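Local atomic coordinates of vacuolar protein sorting 29 (PDB entry 2A22), a protein that probably serves as the VPS29 subunit of a retromer-type protein-sorting complex, built on a calcineurin-like phosphoesterase fold. Residues 69-72 / 73-77; 124-127 / 128-131. All coordinates share one frame; numbering follows the deposited sequence.

Contact 1 of 2, residues 69-72 / 73-77; sequences EYVE and MLKNI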
ATOM      1  N   GLU A  69      -4.563  -8.161 -15.045  1.00 20.13           N
ATOM      2  CA  GLU A  69      -3.633  -9.245 -14.763  1.00 22.81           C
ATOM      3  C   GLU A  69      -2.970  -9.046 -13.383  1.00 19.65           C
ATOM      4  O   GLU A  69      -2.794 -10.012 -12.639  1.00 19.70           O
ATOM      5  CB  GLU A  69      -2.568  -9.353 -15.874  1.00 23.15           C
ATOM      6  CG  GLU A  69      -1.516 -10.444 -15.619  1.00 29.18           C
ATOM      7  CD  GLU A  69      -0.261 -10.358 -16.513  1.00 32.18           C
ATOM      8  OE1 GLU A  69      -0.348  -9.880 -17.658  1.00 36.42           O
ATOM      9  OE2 GLU A  69       0.830 -10.780 -16.053  1.00 41.66           O
ATOM     10  N   TYR A  70      -2.625  -7.801 -13.031  1.00 16.94           N
ATOM     11  CA  TYR A  70      -1.963  -7.547 -11.744  1.00 16.82           C
ATOM     12  C   TYR A  70      -2.961  -7.487 -10.552  1.00 18.16           C
ATOM     13  O   TYR A  70      -2.633  -7.886  -9.432  1.00 19.42           O
ATOM     14  CB  TYR A  70      -0.990  -6.355 -11.849  1.00 16.35           C
ATOM     15  CG  TYR A  70       0.308  -6.820 -12.469  1.00 15.88           C
ATOM     16  CD1 TYR A  70       0.424  -7.045 -13.853  1.00 16.41           C
ATOM     17  CD2 TYR A  70       1.383  -7.160 -11.658  1.00 17.21           C
ATOM     18  CE1 TYR A  70       1.617  -7.562 -14.407  1.00 14.90           C
ATOM     19  CE2 TYR A  70       2.544  -7.669 -12.190  1.00 20.89           C
ATOM     20  CZ  TYR A  70       2.661  -7.851 -13.556  1.00 15.95           C
ATOM     21  OH  TYR A  70       3.845  -8.322 -14.035  1.00 21.85           O
ATOM     22  N   VAL A  71      -4.192  -7.048 -10.817  1.00 17.46           N
ATOM     23  CA  VAL A  71      -5.292  -7.263  -9.884  1.00 17.25           C
ATOM     24  C   VAL A  71      -5.386  -8.755  -9.511  1.00 19.17           C
ATOM     25  O   VAL A  71      -5.434  -9.127  -8.330  1.00 17.03           O
ATOM     26  CB  VAL A  71      -6.625  -6.748 -10.452  1.00 17.85           C
ATOM     27  CG1 VAL A  71      -7.793  -7.249  -9.607  1.00 15.45           C
ATOM     28  CG2 VAL A  71      -6.630  -5.191 -10.527  1.00 18.56           C
ATOM     29  N   GLU A  72      -5.366  -9.610 -10.531  1.00 20.98           N
ATOM     30  CA  GLU A  72      -5.496 -11.058 -10.330  1.00 20.63           C
ATOM     31  C   GLU A  72      -4.308 -11.631  -9.576  1.00 20.21           C
ATOM     32  O   GLU A  72      -4.479 -12.507  -8.733  1.00 20.24           O
ATOM     33  CB  GLU A  72      -5.734 -11.762 -11.674  1.00 18.30           C
ATOM     34  CG  GLU A  72      -7.142 -11.375 -12.220  1.00 21.89           C
ATOM     35  CD  GLU A  72      -7.441 -11.822 -13.653  1.00 24.30           C
ATOM     36  OE1 GLU A  72      -6.521 -12.156 -14.438  1.00 27.67           O
ATOM     37  OE2 GLU A  72      -8.638 -11.834 -13.999  1.00 32.16           O
ATOM     38  N   MET A  73      -3.115 -11.108  -9.855  1.00 19.63           N
ATOM     39  CA  MET A  73      -1.901 -11.538  -9.171  1.00 20.41           C
ATOM     40  C   MET A  73      -2.012 -11.182  -7.669  1.00 21.15           C
ATOM     41  O   MET A  73      -1.835 -12.048  -6.794  1.00 21.41           O
ATOM     42  CB  MET A  73      -0.662 -10.930  -9.851  1.00 21.18           C
ATOM     43  CG  MET A  73       0.702 -11.176  -9.122  1.00 24.84           C
ATOM     44  SD  MET A  73       1.051  -9.964  -7.799  1.00 29.11           S
ATOM     45  CE  MET A  73       2.704 -10.495  -7.264  1.00 35.41           C
ATOM     46  N   LEU A  74      -2.374  -9.934  -7.385  1.00 20.27           N
ATOM     47  CA  LEU A  74      -2.530  -9.458  -6.001  1.00 20.46           C
ATOM     48  C   LEU A  74      -3.629 -10.197  -5.251  1.00 20.50           C
ATOM     49  O   LEU A  74      -3.442 -10.561  -4.080  1.00 20.62           O
ATOM     50  CB  LEU A  74      -2.783  -7.951  -5.956  1.00 19.76           C
ATOM     51  CG  LEU A  74      -1.651  -6.992  -6.335  1.00 21.96           C
ATOM     52  CD1 LEU A  74      -2.234  -5.601  -6.545  1.00 19.82           C
ATOM     53  CD2 LEU A  74      -0.514  -6.937  -5.293  1.00 19.20           C
ATOM     54  N   LYS A  75      -4.753 -10.454  -5.917  1.00 19.81           N
ATOM     55  CA  LYS A  75      -5.808 -11.256  -5.303  1.00 21.97           C
ATOM     56  C   LYS A  75      -5.357 -12.677  -4.960  1.00 21.37           C
ATOM     57  O   LYS A  75      -5.813 -13.251  -3.977  1.00 19.13           O
ATOM     58  CB  LYS A  75      -7.056 -11.325  -6.175  1.00 22.42           C
ATOM     59  CG  LYS A  75      -7.758  -9.987  -6.370  1.00 26.19           C
ATOM     60  CD  LYS A  75      -8.163  -9.322  -5.061  1.00 28.92           C
ATOM     61  CE  LYS A  75      -9.608  -9.555  -4.735  1.00 30.38           C
ATOM     62  NZ  LYS A  75      -9.997  -8.643  -3.623  1.00 30.31           N
ATOM     63  N   ASN A  76      -4.448 -13.220  -5.755  1.00 23.43           N
ATOM     64  CA  ASN A  76      -3.944 -14.580  -5.520  1.00 26.53           C
ATOM     65  C   ASN A  76      -2.882 -14.708  -4.423  1.00 25.20           C
ATOM     66  O   ASN A  76      -2.526 -15.823  -4.033  1.00 24.53           O
ATOM     67  CB  ASN A  76      -3.428 -15.206  -6.811  1.00 27.27           C
ATOM     68  CG  ASN A  76      -4.524 -15.868  -7.582  1.00 37.79           C
ATOM     69  OD1 ASN A  76      -5.218 -16.757  -7.059  1.00 46.03           O
ATOM     70  ND2 ASN A  76      -4.716 -15.440  -8.832  1.00 39.83           N
ATOM     71  N   ILE A  77      -2.384 -13.584  -3.915  1.00 22.06           N
ATOM     72  CA  ILE A  77      -1.380 -13.653  -2.860  1.00 19.42           C
ATOM     73  C   ILE A  77      -1.979 -14.368  -1.645  1.00 23.16           C
ATOM     74  O   ILE A  77      -1.347 -15.260  -1.082  1.00 23.99           O
ATOM     75  CB  ILE A  77      -0.821 -12.260  -2.515  1.00 17.67           C
ATOM     76  CG1 ILE A  77       0.067 -11.787  -3.689  1.00 15.96           C
ATOM     77  CG2 ILE A  77      -0.058 -12.289  -1.183  1.00 15.79           C
ATOM     78  CD1 ILE A  77       0.676 -10.442  -3.525  1.00 13.90           C
TER
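Glu72 O is gripped twice from the residue one turn on: the backbone N of Asn76 binds it at 3.1 Å, and Asn76 ND2 adds a weak, strongly bent bond (N-H...O 122°). The amide folds back along its own helix to do this, with CG set beside the backbone N (chi1 -86°). One and two residues earlier the bonds are straighter. Lys75 N reaches Val71 O at 2.8 Å, and Leu74 N meets Tyr70 O at 2.9 Å. Side-chain carbons come close to the same carbonyls: Lys75 CG lies 3.2 Å from Val71 O, and the Leu74 methine carbon CG sits 3.4 Å from Tyr70 O. Val71 CG1 comes alongside Lys75 CG at 4.2 Å, a loose aliphatic contact. Beyond it the lysine chain bends at chi2 and chi3 and takes NZ away to a hydrogen bond with Val81 O, with a long, weak ion pair to Asp96. This is plain i to i+4 alpha-helical bonding in helix 68-77, the crossover helix of a beta-alpha-beta unit between strands 58-61 and 81-83. Leu74 packs inward on Cys61 and Ile31, and Ile77 on Val59 and Leu29, seating the helix against strands 58-61 and 26-31.

Contact 2 of 2, residues 124-127 / 128-131; sequences VLPW and DDPG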
ATOM      1  N   VAL A 124      -6.443  13.713  -0.896  1.00 38.35           N
ATOM      2  CA  VAL A 124      -5.773  14.451   0.193  1.00 39.29           C
ATOM      3  C   VAL A 124      -5.201  15.750  -0.366  1.00 40.00           C
ATOM      4  O   VAL A 124      -4.353  15.720  -1.256  1.00 41.00           O
ATOM      5  CB  VAL A 124      -4.648  13.608   0.860  1.00 38.44           C
ATOM      6  CG1 VAL A 124      -3.892  14.420   1.922  1.00 37.40           C
ATOM      7  CG2 VAL A 124      -5.219  12.323   1.459  1.00 36.74           C
ATOM      8  N   LEU A 125      -5.672  16.887   0.145  1.00 41.56           N
ATOM      9  CA  LEU A 125      -5.315  18.191  -0.441  1.00 41.44           C
ATOM     10  C   LEU A 125      -4.746  19.182   0.570  1.00 41.49           C
ATOM     11  O   LEU A 125      -5.405  19.517   1.549  1.00 44.10           O
ATOM     12  CB  LEU A 125      -6.516  18.783  -1.182  1.00 42.68           C
ATOM     13  CG  LEU A 125      -7.148  17.883  -2.262  1.00 43.89           C
ATOM     14  CD1 LEU A 125      -8.501  18.427  -2.714  1.00 47.51           C
ATOM     15  CD2 LEU A 125      -6.194  17.672  -3.460  1.00 45.50           C
ATOM     16  N   PRO A 126      -3.502  19.639   0.354  1.00 41.55           N
ATOM     17  CA  PRO A 126      -2.609  19.245  -0.746  1.00 40.22           C
ATOM     18  C   PRO A 126      -2.084  17.829  -0.533  1.00 39.84           C
ATOM     19  O   PRO A 126      -2.074  17.335   0.605  1.00 39.59           O
ATOM     20  CB  PRO A 126      -1.436  20.226  -0.640  1.00 40.37           C
ATOM     21  CG  PRO A 126      -1.804  21.219   0.439  1.00 42.89           C
ATOM     22  CD  PRO A 126      -2.880  20.614   1.268  1.00 41.35           C
ATOM     23  N   TRP A 127      -1.649  17.194  -1.620  1.00 38.54           N
ATOM     24  CA  TRP A 127      -1.136  15.828  -1.580  1.00 37.81           C
ATOM     25  C   TRP A 127      -0.011  15.634  -0.569  1.00 37.19           C
ATOM     26  O   TRP A 127       0.889  16.469  -0.464  1.00 38.40           O
ATOM     27  CB  TRP A 127      -0.706  15.392  -2.979  1.00 39.01           C
ATOM     28  CG  TRP A 127      -1.869  15.312  -3.949  1.00 38.48           C
ATOM     29  CD1 TRP A 127      -3.133  14.870  -3.679  1.00 37.38           C
ATOM     30  CD2 TRP A 127      -1.861  15.675  -5.335  1.00 38.07           C
ATOM     31  NE1 TRP A 127      -3.917  14.937  -4.807  1.00 38.57           N
ATOM     32  CE2 TRP A 127      -3.161  15.415  -5.843  1.00 40.06           C
ATOM     33  CE3 TRP A 127      -0.887  16.195  -6.197  1.00 38.51           C
ATOM     34  CZ2 TRP A 127      -3.514  15.653  -7.186  1.00 42.25           C
ATOM     35  CZ3 TRP A 127      -1.232  16.432  -7.532  1.00 43.11           C
ATOM     36  CH2 TRP A 127      -2.539  16.154  -8.014  1.00 42.56           C
ATOM     37  N   ASP A 128      -0.107  14.544   0.192  1.00 33.13           N
ATOM     38  CA  ASP A 128       0.858  14.181   1.230  1.00 31.93           C
ATOM     39  C   ASP A 128       0.995  15.180   2.377  1.00 31.18           C
ATOM     40  O   ASP A 128       1.941  15.088   3.165  1.00 30.86           O
ATOM     41  CB  ASP A 128       2.246  13.882   0.615  1.00 31.86           C
ATOM     42  CG  ASP A 128       2.398  12.427   0.186  1.00 29.46           C
ATOM     43  OD1 ASP A 128       1.602  11.567   0.634  1.00 27.79           O
ATOM     44  OD2 ASP A 128       3.323  12.141  -0.599  1.00 28.06           O
ATOM     45  N   ASP A 129       0.072  16.136   2.481  1.00 33.30           N
ATOM     46  CA  ASP A 129       0.144  17.117   3.572  1.00 34.61           C
ATOM     47  C   ASP A 129      -0.206  16.454   4.908  1.00 32.90           C
ATOM     48  O   ASP A 129      -1.323  15.955   5.080  1.00 32.59           O
ATOM     49  CB  ASP A 129      -0.773  18.318   3.317  1.00 36.30           C
ATOM     50  CG  ASP A 129      -0.716  19.356   4.454  1.00 41.57           C
ATOM     51  OD1 ASP A 129      -0.009  20.377   4.299  1.00 47.11           O
ATOM     52  OD2 ASP A 129      -1.362  19.136   5.506  1.00 43.92           O
ATOM     53  N   PRO A 130       0.739  16.471   5.861  1.00 33.59           N
ATOM     54  CA  PRO A 130       0.571  15.774   7.152  1.00 34.06           C
ATOM     55  C   PRO A 130      -0.721  16.168   7.846  1.00 34.78           C
ATOM     56  O   PRO A 130      -1.420  15.294   8.387  1.00 34.90           O
ATOM     57  CB  PRO A 130       1.782  16.239   7.955  1.00 32.87           C
ATOM     58  CG  PRO A 130       2.807  16.505   6.914  1.00 32.75           C
ATOM     59  CD  PRO A 130       2.047  17.144   5.785  1.00 33.40           C
ATOM     60  N   GLY A 131      -1.040  17.465   7.787  1.00 35.35           N
ATOM     61  CA  GLY A 131      -2.257  18.009   8.376  1.00 36.14           C
ATOM     62  C   GLY A 131      -3.500  17.496   7.676  1.00 35.82           C
ATOM     63  O   GLY A 131      -4.487  17.147   8.320  1.00 36.69           O
TER
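Pro126 and Asp129 lie side by side and point the same way, Pro126 CD resting 3.7 Å from Asp129 CB. The peptide bond before the proline is cis. Between the same two residues, Asp129 N donates to Pro126 O at 3.1 Å, arriving from above the carbonyl plane, 36° out of it. That bond closes a type II beta turn from Pro126 to Asp129, with Asp128 in its third position at positive phi. The turn leads straight into helix 130-140, for which Asp129 is the N-cap: with CG anti to the backbone N (chi1 180°), its OD2 accepts a hydrogen bond from Ser132 N. The corner residues turn their side chains away from the Pro126-Asp129 pair. Trp127 lays its indole against Thr150 and Leu176, with NE1 bonded to Asn122 O, and the ring meets that of His149 with the planes at about 60°. Asp128 sends its carboxylate to Thr150, whose OG1 is hydrogen-bonded to OD2. Val124, itself buried, extends CG1 to 4.2 Å from Asp128 N, while its side chain also packs on Ser132, Leu133 and Trp136 of the helix.

Contact 1 is partly buried and contact 2 lies at the surface; they sit on opposite sides of the chain's centre, their own centres about 29 Å apart and their nearest atoms about 19 Å, without touching. Contact 1 lies within one helix, contact 2 at the start of another. Residues 69-77 run along the body of helix 68-77, which packs against the strands of the six-stranded sheet, whereas residues 124-131 lead into helix 130-140 from the loop after strand 114-119, a member of the five-stranded sheet. Repeated main-chain bonds dominate the first; the second relies on one turn bond, a cis proline and an aspartate cap. Trp127 also brings contact 2 beside His149, part of a possible but unconfirmed empty metal site.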